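Local coordinates for protein Tox3 (Phaeosphaeria nodorum, PDB 6WES) that is a necrotrophic effector of a wheat-infecting fungus, probably recognised through host Snn3, here as the beta-barrel part that probably remains after pro-domain processing, at residues V64-N69 with L104-T109; A31-E36 with Q43-T48; K3-N8 with N113-T118; D56-L61 with T73-I78. All blocks are in the same frame, centred on the assembly; numbering follows the deposited sequence.

Interaction 1: V64-N69 with L104-T109; sequences VTVPGN and LGFDRT
Arg108 buries the most surface in this contact, and its guanidinium lies close to the carbonyl oxygens of Pro67 and Gly68. Its CG lies anti to the carbonyl carbon (chi1 -71°) and the chain runs straight from there to NE, which carries the guanidinium to the turn that follows strand 63-66. Gly68 O lies over one face of the guanidinium, 3.0 Å from Arg108 NE, but the angle is too poor for a hydrogen bond. Pro67 O approaches Arg108 NH2 obliquely at 2.9 Å. Val66 O is at the guanidinium edge, near its plane, though 3.8 Å from Arg108 NH2. Other N-H groups turn to neighbouring loops: Arg108 NE bonds to Ala70 O, and NH1 to both Pro41 O and Gln43 O. Arginine suits this place because a flat group with N-H bonds fanning outward can draw several loop carbonyls together.

These groups lie at one end of the beta barrel, where strand 63-66, outermost in its sheet, and strand 92-105 both run out into loops.

The apolar part is smaller. Val66, pointing toward the other segment, brings CG1 to 4.3 Å from Phe106 CE2, meeting the ring obliquely. The same methyl lies 3.9 Å from Arg108 NH2 and touches both ring and guanidinium.

Within the second segment, two bonds converge on Asp107 OD1 across the start of the 3-10 segment. Thr109 OG1 donates to Asp107 OD1 on its syn side at 2.6 Å, and Thr109 N adds a weak bond to the same oxygen.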
loop_
_atom_site.group_PDB
_atom_site.type_symbol
_atom_site.label_atom_id
_atom_site.label_comp_id
_atom_site.label_asym_id
_atom_site.label_seq_id
_atom_site.Cartn_x
_atom_site.Cartn_y
_atom_site.Cartn_z
ATOM N N VAL A 64 9.048 9.519 5.510
ATOM C CA VAL A 64 8.471 10.730 4.938
ATOM C C VAL A 64 8.393 11.807 6.007
ATOM O O VAL A 64 8.046 11.529 7.156
ATOM C CB VAL A 64 7.075 10.434 4.350
ATOM C CG1 VAL A 64 6.385 11.728 3.869
ATOM C CG2 VAL A 64 7.204 9.387 3.254
ATOM N N THR A 65 8.710 13.034 5.636
ATOM C CA THR A 65 8.533 14.198 6.490
ATOM C C THR A 65 7.238 14.895 6.091
ATOM O O THR A 65 7.007 15.172 4.906
ATOM C CB THR A 65 9.726 15.117 6.269
ATOM O OG1 THR A 65 10.916 14.418 6.653
ATOM C CG2 THR A 65 9.580 16.349 7.076
ATOM N N VAL A 66 6.361 15.116 7.059
ATOM C CA VAL A 66 5.086 15.789 6.835
ATOM C C VAL A 66 5.256 17.247 7.242
ATOM O O VAL A 66 5.527 17.525 8.433
ATOM C CB VAL A 66 3.967 15.126 7.647
ATOM C CG1 VAL A 66 2.658 15.811 7.398
ATOM C CG2 VAL A 66 3.854 13.625 7.305
ATOM N N PRO A 67 5.134 18.197 6.320
ATOM C CA PRO A 67 5.317 19.600 6.680
ATOM C C PRO A 67 4.328 20.033 7.749
ATOM O O PRO A 67 3.225 19.488 7.896
ATOM C CB PRO A 67 5.073 20.355 5.364
ATOM C CG PRO A 67 5.353 19.352 4.316
ATOM C CD PRO A 67 4.949 18.010 4.867
ATOM N N GLY A 68 4.714 21.091 8.458
ATOM C CA GLY A 68 3.923 21.575 9.579
ATOM C C GLY A 68 2.544 22.036 9.187
ATOM O O GLY A 68 1.613 21.955 9.998
ATOM N N ASN A 69 2.383 22.504 7.953
ATOM C CA ASN A 69 1.096 22.978 7.458
ATOM C C ASN A 69 0.318 21.912 6.697
ATOM O O ASN A 69 -0.756 22.217 6.167
ATOM C CB ASN A 69 1.311 24.189 6.543
ATOM C CG ASN A 69 1.827 23.799 5.164
ATOM O OD1 ASN A 69 2.610 22.856 5.020
ATOM N ND2 ASN A 69 1.390 24.532 4.139
ATOM N N LEU A 104 -2.548 8.811 5.212
ATOM C CA LEU A 104 -2.662 9.109 6.630
ATOM C C LEU A 104 -3.136 10.552 6.732
ATOM O O LEU A 104 -2.460 11.457 6.224
ATOM C CB LEU A 104 -1.267 8.945 7.236
ATOM C CG LEU A 104 -1.001 9.123 8.709
ATOM C CD1 LEU A 104 -1.752 8.108 9.527
ATOM C CD2 LEU A 104 0.497 9.002 8.925
ATOM N N GLY A 105 -4.276 10.774 7.383
ATOM C CA GLY A 105 -4.849 12.104 7.544
ATOM C C GLY A 105 -4.705 12.581 8.979
ATOM O O GLY A 105 -4.909 11.806 9.915
ATOM N N PHE A 106 -4.402 13.870 9.143
ATOM C CA PHE A 106 -4.250 14.489 10.455
ATOM C C PHE A 106 -5.283 15.590 10.670
ATOM O O PHE A 106 -5.756 16.235 9.723
ATOM C CB PHE A 106 -2.868 15.139 10.594
ATOM C CG PHE A 106 -1.734 14.159 10.482
ATOM C CD1 PHE A 106 -1.334 13.426 11.591
ATOM C CD2 PHE A 106 -1.088 13.948 9.277
ATOM C CE1 PHE A 106 -0.321 12.506 11.511
ATOM C CE2 PHE A 106 -0.026 13.030 9.199
ATOM C CZ PHE A 106 0.340 12.297 10.314
ATOM N N ASP A 107 -5.619 15.810 11.936
ATOM C CA ASP A 107 -6.392 16.981 12.354
ATOM C C ASP A 107 -5.503 17.793 13.292
ATOM O O ASP A 107 -5.488 17.570 14.510
ATOM C CB ASP A 107 -7.700 16.604 13.032
ATOM C CG ASP A 107 -8.505 17.819 13.482
ATOM O OD1 ASP A 107 -8.013 18.963 13.395
ATOM O OD2 ASP A 107 -9.657 17.613 13.906
ATOM N N ARG A 108 -4.777 18.764 12.717
ATOM C CA ARG A 108 -3.808 19.514 13.506
ATOM C C ARG A 108 -4.472 20.475 14.479
ATOM O O ARG A 108 -3.804 20.948 15.400
ATOM C CB ARG A 108 -2.771 20.219 12.637
ATOM C CG ARG A 108 -1.766 19.253 11.980
ATOM C CD ARG A 108 -0.753 20.028 11.217
ATOM N NE ARG A 108 0.297 19.262 10.553
ATOM C CZ ARG A 108 1.437 18.882 11.120
ATOM N NH1 ARG A 108 1.643 19.094 12.409
ATOM N NH2 ARG A 108 2.382 18.264 10.405
ATOM N N THR A 109 -5.769 20.761 14.319
ATOM C CA THR A 109 -6.462 21.571 15.327
ATOM C C THR A 109 -6.592 20.865 16.668
ATOM O O THR A 109 -6.891 21.528 17.672
ATOM C CB THR A 109 -7.856 22.033 14.866
ATOM O OG1 THR A 109 -8.793 20.953 14.944
ATOM C CG2 THR A 109 -7.819 22.602 13.452
#

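Interaction 2: A31-E36 with Q43-T48; sequences ADIPFE and QVLRVT
Gln43 NE2 is held by two carbonyls, by Glu36 O at 2.8 Å and by Gly40 O from the connecting loop. The first bond is fairly straight (161°), and Glu36 O lies close to the amide plane. The other end of the same amide accepts: Glu36 N donates to Gln43 OE1 at 2.9 Å, on a lone pair in the carbonyl plane. One side chain thus does for Glu36 what a paired strand residue would do, satisfying both its N-H and its C=O. Glutamine fits because its amide carries donor and acceptor together. The group gets there because CG takes the crowded position between backbone N and carbonyl carbon (chi1 67°), with the chain extended beyond it. It then lies over one face of the Phe35 ring, the planes only 21° apart, with Gln43 NE2 3.4 Å from Phe35 CE1.

Ordinary antiparallel pairing resumes at Asp32 and Thr48, a hydrogen-bonded pair in which each N-H meets the other's carbonyl, Asp32 N to Thr48 O at 2.9 Å. In between, Pro34 lacks an N-H, and its CD sits 3.1 Å from Arg46 O. A water spans the gap there, donating to Pro34 O and accepting from Arg46 N. Ile33 and Val47 lie side by side, Ile33 CG1 4.1 Å from Val47 CG2, as branched residues suited to a buried face.

The two segments form the hairpin of strands 23-36 and 45-53, flanked by strand 2-16 beyond the first and strand 63-66 beyond the second, with Leu104 of strand 92-105 touching both Ile33 and Val47.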
loop_
_atom_site.group_PDB
_atom_site.type_symbol
_atom_site.label_atom_id
_atom_site.label_comp_id
_atom_site.label_asym_id
_atom_site.label_seq_id
_atom_site.Cartn_x
_atom_site.Cartn_y
_atom_site.Cartn_z
ATOM N N ALA A 31 1.969 2.539 10.035
ATOM C CA ALA A 31 2.643 3.836 10.062
ATOM C C ALA A 31 3.038 4.126 11.496
ATOM O O ALA A 31 2.217 3.978 12.419
ATOM C CB ALA A 31 1.760 4.971 9.539
ATOM N N ASP A 32 4.283 4.529 11.698
ATOM C CA ASP A 32 4.745 4.954 13.011
ATOM C C ASP A 32 4.984 6.456 12.946
ATOM O O ASP A 32 5.591 6.951 11.980
ATOM C CB ASP A 32 6.009 4.180 13.431
ATOM C CG ASP A 32 5.695 2.746 13.899
ATOM O OD1 ASP A 32 5.543 2.498 15.118
ATOM O OD2 ASP A 32 5.604 1.847 13.043
ATOM N N ILE A 33 4.461 7.180 13.933
ATOM C CA ILE A 33 4.470 8.645 13.909
ATOM C C ILE A 33 4.885 9.188 15.271
ATOM O O ILE A 33 4.033 9.323 16.159
ATOM C CB ILE A 33 3.092 9.223 13.538
ATOM C CG1 ILE A 33 2.482 8.496 12.335
ATOM C CG2 ILE A 33 3.255 10.719 13.275
ATOM C CD1 ILE A 33 1.391 7.578 12.725
ATOM N N PRO A 34 6.156 9.503 15.484
ATOM C CA PRO A 34 6.575 10.120 16.742
ATOM C C PRO A 34 6.020 11.531 16.854
ATOM O O PRO A 34 5.764 12.209 15.853
ATOM C CB PRO A 34 8.106 10.179 16.620
ATOM C CG PRO A 34 8.478 9.351 15.400
ATOM C CD PRO A 34 7.269 9.272 14.553
ATOM N N PHE A 35 5.851 11.994 18.089
ATOM C CA PHE A 35 5.351 13.346 18.301
ATOM C C PHE A 35 6.141 13.939 19.458
ATOM O O PHE A 35 6.175 13.366 20.555
ATOM C CB PHE A 35 3.843 13.310 18.617
ATOM C CG PHE A 35 3.210 14.658 18.878
ATOM C CD1 PHE A 35 2.547 15.335 17.885
ATOM C CD2 PHE A 35 3.221 15.196 20.153
ATOM C CE1 PHE A 35 1.943 16.577 18.136
ATOM C CE2 PHE A 35 2.635 16.442 20.418
ATOM C CZ PHE A 35 1.987 17.121 19.409
ATOM N N GLU A 36 6.745 15.101 19.242
ATOM C CA GLU A 36 7.489 15.773 20.305
ATOM C C GLU A 36 6.532 16.639 21.113
ATOM O O GLU A 36 5.981 17.620 20.593
ATOM C CB GLU A 36 8.615 16.612 19.697
ATOM C CG GLU A 36 9.312 17.565 20.680
ATOM C CD GLU A 36 9.844 16.880 21.935
ATOM O OE1 GLU A 36 10.839 16.124 21.804
ATOM O OE2 GLU A 36 9.312 17.128 23.026
ATOM N N GLN A 43 3.956 20.960 14.340
ATOM C CA GLN A 43 5.303 20.448 14.167
ATOM C C GLN A 43 5.414 19.562 12.931
ATOM O O GLN A 43 4.470 18.881 12.522
ATOM C CB GLN A 43 5.745 19.654 15.391
ATOM C CG GLN A 43 4.988 18.355 15.636
ATOM C CD GLN A 43 5.418 17.708 16.944
ATOM O OE1 GLN A 43 6.236 16.776 16.963
ATOM N NE2 GLN A 43 4.882 18.212 18.046
ATOM N N VAL A 44 6.598 19.596 12.325
ATOM C CA VAL A 44 6.914 18.658 11.258
ATOM C C VAL A 44 6.902 17.262 11.852
ATOM O O VAL A 44 7.362 17.058 12.981
ATOM C CB VAL A 44 8.310 19.010 10.709
ATOM C CG1 VAL A 44 8.830 17.942 9.817
ATOM C CG2 VAL A 44 8.305 20.356 9.982
ATOM N N LEU A 45 6.353 16.289 11.119
ATOM C CA LEU A 45 6.238 14.914 11.599
ATOM C C LEU A 45 7.063 14.009 10.711
ATOM O O LEU A 45 7.124 14.219 9.500
ATOM C CB LEU A 45 4.780 14.422 11.573
ATOM C CG LEU A 45 3.834 15.212 12.472
ATOM C CD1 LEU A 45 2.400 14.769 12.175
ATOM C CD2 LEU A 45 4.181 14.956 13.930
ATOM N N ARG A 46 7.697 13.011 11.297
ATOM C CA ARG A 46 8.498 12.044 10.558
ATOM C C ARG A 46 7.763 10.708 10.612
ATOM O O ARG A 46 7.806 10.010 11.633
ATOM C CB ARG A 46 9.890 11.952 11.172
ATOM C CG ARG A 46 10.698 13.210 10.930
ATOM C CD ARG A 46 12.050 13.157 11.618
ATOM N NE ARG A 46 12.726 14.453 11.541
ATOM C CZ ARG A 46 12.529 15.447 12.403
ATOM N NH1 ARG A 46 11.677 15.296 13.414
ATOM N NH2 ARG A 46 13.183 16.594 12.257
ATOM N N VAL A 47 7.104 10.354 9.507
ATOM C CA VAL A 47 6.305 9.138 9.398
ATOM C C VAL A 47 7.171 8.028 8.814
ATOM O O VAL A 47 7.878 8.241 7.817
ATOM C CB VAL A 47 5.066 9.392 8.519
ATOM C CG1 VAL A 47 4.300 8.116 8.266
ATOM C CG2 VAL A 47 4.150 10.441 9.164
ATOM N N THR A 48 7.114 6.847 9.417
ATOM C CA THR A 48 7.734 5.655 8.836
ATOM C C THR A 48 6.631 4.670 8.478
ATOM O O THR A 48 5.943 4.155 9.369
ATOM C CB THR A 48 8.698 5.019 9.838
ATOM O OG1 THR A 48 9.779 5.933 10.095
ATOM C CG2 THR A 48 9.287 3.684 9.317
HETATM O O HOH W 1 6.183 1.657 10.534
HETATM O O HOH W 2 7.648 13.156 14.203
#

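Interaction 3: K3-N8 with N113-T118; sequences KANDIN and NNIYLT
The start of the N-terminal strand 2-16 meets the long loop between strands 92-105 and 126-133 through a pair of side-chain amides, Asn5 and Asn114. The segments run almost the same way, 12° apart, but their backbones stay too distant for strand pairing, and side chains bridge the gap. Asn5 and Asn114 come from opposite directions with their amide planes 47° apart. The exchange is unequal: Asn5 ND2 donates to Asn114 OD1 at 2.9 Å (150°), whereas the return bond from Asn114 ND2 to Asn5 OD1 is weak at 3.3 Å.

Asn114 OD1 also takes Ile115 N at 2.8 Å, which comes from above the carbonyl plane. Asn5 ND2 has a second acceptor in Ile33 O of the adjoining strand, and a water accepts from Asn114 ND2 while donating to Ala4 O. Asparagine is apt at both positions, since each amide must give and receive within a short span.

Ile115 packs its CD1 against the aliphatic carbon of the same asparagine, 3.5 Å from Asn5 CB. Further on comes an apolar pair, Ile7 and Leu117, which slide past one another, Ile7 CG2 4.0 Å from Leu117 CD1. Lys3, Asn5 and Ile7 point toward the loop while Ala4 and Asp6 point away, the alternation of a beta strand whose one side is covered by a loop.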
loop_
_atom_site.group_PDB
_atom_site.type_symbol
_atom_site.label_atom_id
_atom_site.label_comp_id
_atom_site.label_asym_id
_atom_site.label_seq_id
_atom_site.Cartn_x
_atom_site.Cartn_y
_atom_site.Cartn_z
ATOM N N LYS A 3 6.551 11.098 22.092
ATOM C CA LYS A 3 5.510 10.080 22.164
ATOM C C LYS A 3 5.636 9.146 20.968
ATOM O O LYS A 3 5.950 9.579 19.854
ATOM C CB LYS A 3 4.124 10.732 22.104
ATOM C CG LYS A 3 3.718 11.527 23.320
ATOM C CD LYS A 3 2.979 10.659 24.268
ATOM C CE LYS A 3 2.109 11.501 25.177
ATOM N NZ LYS A 3 1.886 10.697 26.398
ATOM N N ALA A 4 5.370 7.868 21.195
ATOM C CA ALA A 4 5.302 6.864 20.140
ATOM C C ALA A 4 3.855 6.650 19.721
ATOM O O ALA A 4 2.961 6.552 20.568
ATOM C CB ALA A 4 5.865 5.533 20.644
ATOM N N ASN A 5 3.629 6.520 18.415
ATOM C CA ASN A 5 2.294 6.218 17.927
ATOM C C ASN A 5 2.398 5.277 16.743
ATOM O O ASN A 5 3.315 5.385 15.930
ATOM C CB ASN A 5 1.562 7.471 17.425
ATOM C CG ASN A 5 1.352 8.496 18.491
ATOM O OD1 ASN A 5 0.409 8.388 19.315
ATOM N ND2 ASN A 5 2.196 9.509 18.505
ATOM N N ASP A 6 1.442 4.369 16.622
ATOM C CA ASP A 6 1.370 3.524 15.443
ATOM C C ASP A 6 -0.083 3.313 15.050
ATOM O O ASP A 6 -1.006 3.407 15.879
ATOM C CB ASP A 6 2.071 2.180 15.661
ATOM C CG ASP A 6 1.421 1.357 16.756
ATOM O OD1 ASP A 6 0.560 0.516 16.426
ATOM O OD2 ASP A 6 1.754 1.562 17.951
ATOM N N ILE A 7 -0.280 3.052 13.766
ATOM C CA ILE A 7 -1.613 2.780 13.255
ATOM C C ILE A 7 -1.446 1.831 12.088
ATOM O O ILE A 7 -0.474 1.912 11.336
ATOM C CB ILE A 7 -2.345 4.084 12.839
ATOM C CG1 ILE A 7 -3.748 3.792 12.283
ATOM C CG2 ILE A 7 -1.558 4.845 11.796
ATOM C CD1 ILE A 7 -4.803 3.540 13.328
ATOM N N ASN A 8 -2.416 0.953 11.911
ATOM C CA ASN A 8 -2.400 -0.016 10.832
ATOM C C ASN A 8 -3.524 0.284 9.860
ATOM O O ASN A 8 -4.595 0.752 10.254
ATOM C CB ASN A 8 -2.551 -1.441 11.376
ATOM C CG ASN A 8 -1.230 -2.011 11.880
ATOM O OD1 ASN A 8 -0.683 -2.968 11.312
ATOM N ND2 ASN A 8 -0.698 -1.408 12.934
ATOM N N ASN A 113 -1.345 17.888 22.210
ATOM C CA ASN A 113 -0.735 16.945 23.139
ATOM C C ASN A 113 -0.138 15.725 22.466
ATOM O O ASN A 113 0.741 15.083 23.053
ATOM C CB ASN A 113 -1.776 16.431 24.146
ATOM C CG ASN A 113 -2.441 17.547 24.918
ATOM O OD1 ASN A 113 -1.775 18.445 25.405
ATOM N ND2 ASN A 113 -3.770 17.499 25.014
ATOM N N ASN A 114 -0.611 15.378 21.278
ATOM C CA ASN A 114 -0.169 14.186 20.560
ATOM C C ASN A 114 -0.779 14.287 19.165
ATOM O O ASN A 114 -1.490 15.250 18.844
ATOM C CB ASN A 114 -0.636 12.917 21.287
ATOM C CG ASN A 114 0.182 11.686 20.938
ATOM O OD1 ASN A 114 1.016 11.704 20.049
ATOM N ND2 ASN A 114 -0.056 10.604 21.664
ATOM N N ILE A 115 -0.498 13.289 18.329
ATOM C CA ILE A 115 -1.140 13.222 17.008
ATOM C C ILE A 115 -2.655 13.097 17.167
ATOM O O ILE A 115 -3.182 12.723 18.222
ATOM C CB ILE A 115 -0.602 12.052 16.172
ATOM C CG1 ILE A 115 -0.988 10.707 16.787
ATOM C CG2 ILE A 115 0.923 12.211 15.955
ATOM C CD1 ILE A 115 -0.787 9.549 15.800
ATOM N N TYR A 116 -3.358 13.366 16.074
ATOM C CA TYR A 116 -4.805 13.143 16.031
ATOM C C TYR A 116 -5.107 12.854 14.575
ATOM O O TYR A 116 -4.746 13.660 13.711
ATOM C CB TYR A 116 -5.574 14.384 16.481
ATOM C CG TYR A 116 -7.008 14.133 16.871
ATOM C CD1 TYR A 116 -7.386 14.131 18.204
ATOM C CD2 TYR A 116 -7.968 13.886 15.900
ATOM C CE1 TYR A 116 -8.704 13.920 18.590
ATOM C CE2 TYR A 116 -9.314 13.667 16.280
ATOM C CZ TYR A 116 -9.644 13.668 17.617
ATOM O OH TYR A 116 -10.954 13.470 18.007
ATOM N N LEU A 117 -5.685 11.687 14.292
ATOM C CA LEU A 117 -5.899 11.245 12.919
ATOM C C LEU A 117 -7.360 11.365 12.520
ATOM O O LEU A 117 -8.254 11.454 13.360
ATOM C CB LEU A 117 -5.430 9.799 12.723
ATOM C CG LEU A 117 -4.005 9.539 13.222
ATOM C CD1 LEU A 117 -3.700 8.055 13.022
ATOM C CD2 LEU A 117 -2.973 10.408 12.519
ATOM N N THR A 118 -7.578 11.398 11.199
ATOM C CA THR A 118 -8.914 11.371 10.666
ATOM C C THR A 118 -9.172 10.006 10.052
ATOM O O THR A 118 -8.231 9.312 9.663
ATOM C CB THR A 118 -9.068 12.478 9.615
ATOM O OG1 THR A 118 -8.063 12.350 8.615
ATOM C CG2 THR A 118 -8.911 13.838 10.296
HETATM O O HOH W 3 1.146 7.919 22.156
#

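Interaction 4: D56-L61 with T73-I78; sequences DRFDPL and TTITAI
Arg57 lays its guanidinium over Ile78 at a classic beta bulge, where Asp56 and Arg57 both stand opposite Ile78 in the antiparallel pairing of strands 57-59 and 72-85. The face of the guanidinium is met by Ile78 CG2, which lies 3.7 Å from Arg57 NH2. Arginine suits this exposed place: its chain covers the isoleucine while its charge can stay near solvent. At the bulge, Ile78 O accepts from Asp56 N at 2.8 Å and more weakly from Arg57 N. Ile78 N returns a bond to Arg57 O, approaching nearly along the C=O axis. The carboxylate of Asp56 turns to Asp80 N further along the strand.

On the other face of the sheet, Phe58 and Ala77 form a non-hydrogen-bonded pair. The Phe58 side chain crosses that of Ile75 at about a right angle, with Phe58 CD1 3.8 Å from Ile75 CG1. The small Ala77 CB lies 4.1 Å from Phe58 CE1, and Ala77 meets the ring obliquely. Val29 and Val27 of strand 23-36 touch Phe58 and Ala77 respectively, as expected for a barrel-facing side.

Where the first segment leaves its strand at Pro60, after a cis peptide, Ile75 CD1 reaches 4.1 Å from Pro60 CD. Asp59 pairs with Thr76 through two backbone bonds, and one water donates to Asp59 O at 2.7 Å while lying 3.0 Å from Thr76 OG1.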
loop_
_atom_site.group_PDB
_atom_site.type_symbol
_atom_site.label_atom_id
_atom_site.label_comp_id
_atom_site.label_asym_id
_atom_site.label_seq_id
_atom_site.Cartn_x
_atom_site.Cartn_y
_atom_site.Cartn_z
ATOM N N ASP A 56 6.260 -5.393 -0.712
ATOM C CA ASP A 56 7.655 -5.625 -1.058
ATOM C C ASP A 56 8.491 -4.357 -0.997
ATOM O O ASP A 56 9.696 -4.424 -0.721
ATOM C CB ASP A 56 7.708 -6.246 -2.453
ATOM C CG ASP A 56 7.037 -7.596 -2.477
ATOM O OD1 ASP A 56 7.562 -8.481 -1.800
ATOM O OD2 ASP A 56 5.958 -7.782 -3.089
ATOM N N ARG A 57 7.888 -3.200 -1.245
ATOM C CA ARG A 57 8.579 -1.916 -1.151
ATOM C C ARG A 57 7.514 -0.843 -1.225
ATOM O O ARG A 57 6.392 -1.090 -1.684
ATOM C CB ARG A 57 9.633 -1.708 -2.251
ATOM C CG ARG A 57 9.090 -1.791 -3.652
ATOM C CD ARG A 57 10.192 -1.635 -4.716
ATOM N NE ARG A 57 9.626 -1.915 -6.025
ATOM C CZ ARG A 57 9.038 -1.002 -6.796
ATOM N NH1 ARG A 57 8.978 0.267 -6.412
ATOM N NH2 ARG A 57 8.498 -1.373 -7.959
ATOM N N PHE A 58 7.867 0.348 -0.785
ATOM C CA PHE A 58 7.019 1.516 -0.901
ATOM C C PHE A 58 7.592 2.447 -1.956
ATOM O O PHE A 58 8.798 2.453 -2.214
ATOM C CB PHE A 58 6.943 2.263 0.422
ATOM C CG PHE A 58 6.161 1.531 1.488
ATOM C CD1 PHE A 58 4.812 1.754 1.631
ATOM C CD2 PHE A 58 6.790 0.628 2.346
ATOM C CE1 PHE A 58 4.095 1.108 2.624
ATOM C CE2 PHE A 58 6.070 -0.032 3.335
ATOM C CZ PHE A 58 4.731 0.210 3.477
ATOM N N ASP A 59 6.727 3.225 -2.583
ATOM C CA ASP A 59 7.151 4.179 -3.590
ATOM C C ASP A 59 6.480 5.513 -3.286
ATOM O O ASP A 59 5.246 5.564 -3.117
ATOM C CB ASP A 59 6.716 3.716 -4.969
ATOM C CG ASP A 59 6.890 4.796 -6.037
ATOM O OD1 ASP A 59 5.926 5.079 -6.745
ATOM O OD2 ASP A 59 7.999 5.345 -6.213
ATOM N N PRO A 60 7.246 6.615 -3.183
ATOM C CA PRO A 60 8.714 6.621 -3.113
ATOM C C PRO A 60 9.164 6.214 -1.698
ATOM O O PRO A 60 8.509 5.416 -1.085
ATOM C CB PRO A 60 9.072 8.075 -3.416
ATOM C CG PRO A 60 7.902 8.851 -3.083
ATOM C CD PRO A 60 6.676 7.970 -3.177
ATOM N N LEU A 61 10.265 6.739 -1.198
ATOM C CA LEU A 61 10.810 6.242 0.057
ATOM C C LEU A 61 9.775 6.302 1.194
ATOM O O LEU A 61 9.119 7.343 1.361
ATOM C CB LEU A 61 12.013 7.108 0.395
ATOM C CG LEU A 61 12.935 6.591 1.462
ATOM C CD1 LEU A 61 13.720 5.438 0.920
ATOM C CD2 LEU A 61 13.842 7.744 1.890
ATOM N N THR A 73 -0.522 12.671 4.376
ATOM C CA THR A 73 0.597 12.180 3.574
ATOM C C THR A 73 0.175 10.855 2.964
ATOM O O THR A 73 -0.585 10.095 3.567
ATOM C CB THR A 73 1.892 12.093 4.401
ATOM O OG1 THR A 73 2.994 11.817 3.528
ATOM C CG2 THR A 73 1.816 11.010 5.454
ATOM N N THR A 74 0.650 10.588 1.751
ATOM C CA THR A 74 0.212 9.427 0.984
ATOM C C THR A 74 1.425 8.658 0.483
ATOM O O THR A 74 2.482 9.239 0.243
ATOM C CB THR A 74 -0.648 9.825 -0.247
ATOM O OG1 THR A 74 -1.832 10.549 0.157
ATOM C CG2 THR A 74 -1.112 8.607 -1.014
ATOM N N ILE A 75 1.279 7.341 0.385
ATOM C CA ILE A 75 2.350 6.470 -0.090
ATOM C C ILE A 75 1.730 5.389 -0.964
ATOM O O ILE A 75 0.540 5.114 -0.871
ATOM C CB ILE A 75 3.107 5.870 1.119
ATOM C CG1 ILE A 75 4.520 5.402 0.735
ATOM C CG2 ILE A 75 2.329 4.757 1.773
ATOM C CD1 ILE A 75 5.500 6.574 0.473
ATOM N N THR A 76 2.538 4.769 -1.823
ATOM C CA THR A 76 2.081 3.625 -2.606
ATOM C C THR A 76 2.832 2.382 -2.147
ATOM O O THR A 76 4.072 2.367 -2.152
ATOM C CB THR A 76 2.306 3.881 -4.101
ATOM O OG1 THR A 76 1.542 5.033 -4.500
ATOM C CG2 THR A 76 1.901 2.656 -4.936
ATOM N N ALA A 77 2.101 1.351 -1.738
ATOM C CA ALA A 77 2.691 0.057 -1.416
ATOM C C ALA A 77 2.732 -0.801 -2.671
ATOM O O ALA A 77 1.734 -0.880 -3.401
ATOM C CB ALA A 77 1.844 -0.628 -0.341
ATOM N N ILE A 78 3.858 -1.454 -2.919
ATOM C CA ILE A 78 4.058 -2.264 -4.116
ATOM C C ILE A 78 4.172 -3.721 -3.697
ATOM O O ILE A 78 4.962 -4.050 -2.803
ATOM C CB ILE A 78 5.350 -1.849 -4.845
ATOM C CG1 ILE A 78 5.405 -0.351 -5.114
ATOM C CG2 ILE A 78 5.516 -2.661 -6.138
ATOM C CD1 ILE A 78 4.422 0.095 -6.166
HETATM O O HOH W 4 3.357 7.326 -3.828
#

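How the interactions relate
All four contacts reach one antiparallel sheet of the barrel, interaction 3 through a loop lying against it. Interactions 1, 2 and 3 cluster near one end, with interaction 2 about 9 Å from interaction 1 and 8 Å from interaction 3, centre to centre. Interaction 4 is nearer the middle of the chain, about 17 Å from interaction 1. Strands 2-16, 23-36, 45-53 and 63-66 are successive neighbours, so interactions 3, 2 and 1 pass from strand to strand. Along the chain, interaction 3 joins the most distant segments and brackets the rest; interaction 2 closes early, and interactions 4 and 1 alternate. Phe106 packs on both Leu45 and Leu117, so the three terminal contacts share one apolar cluster.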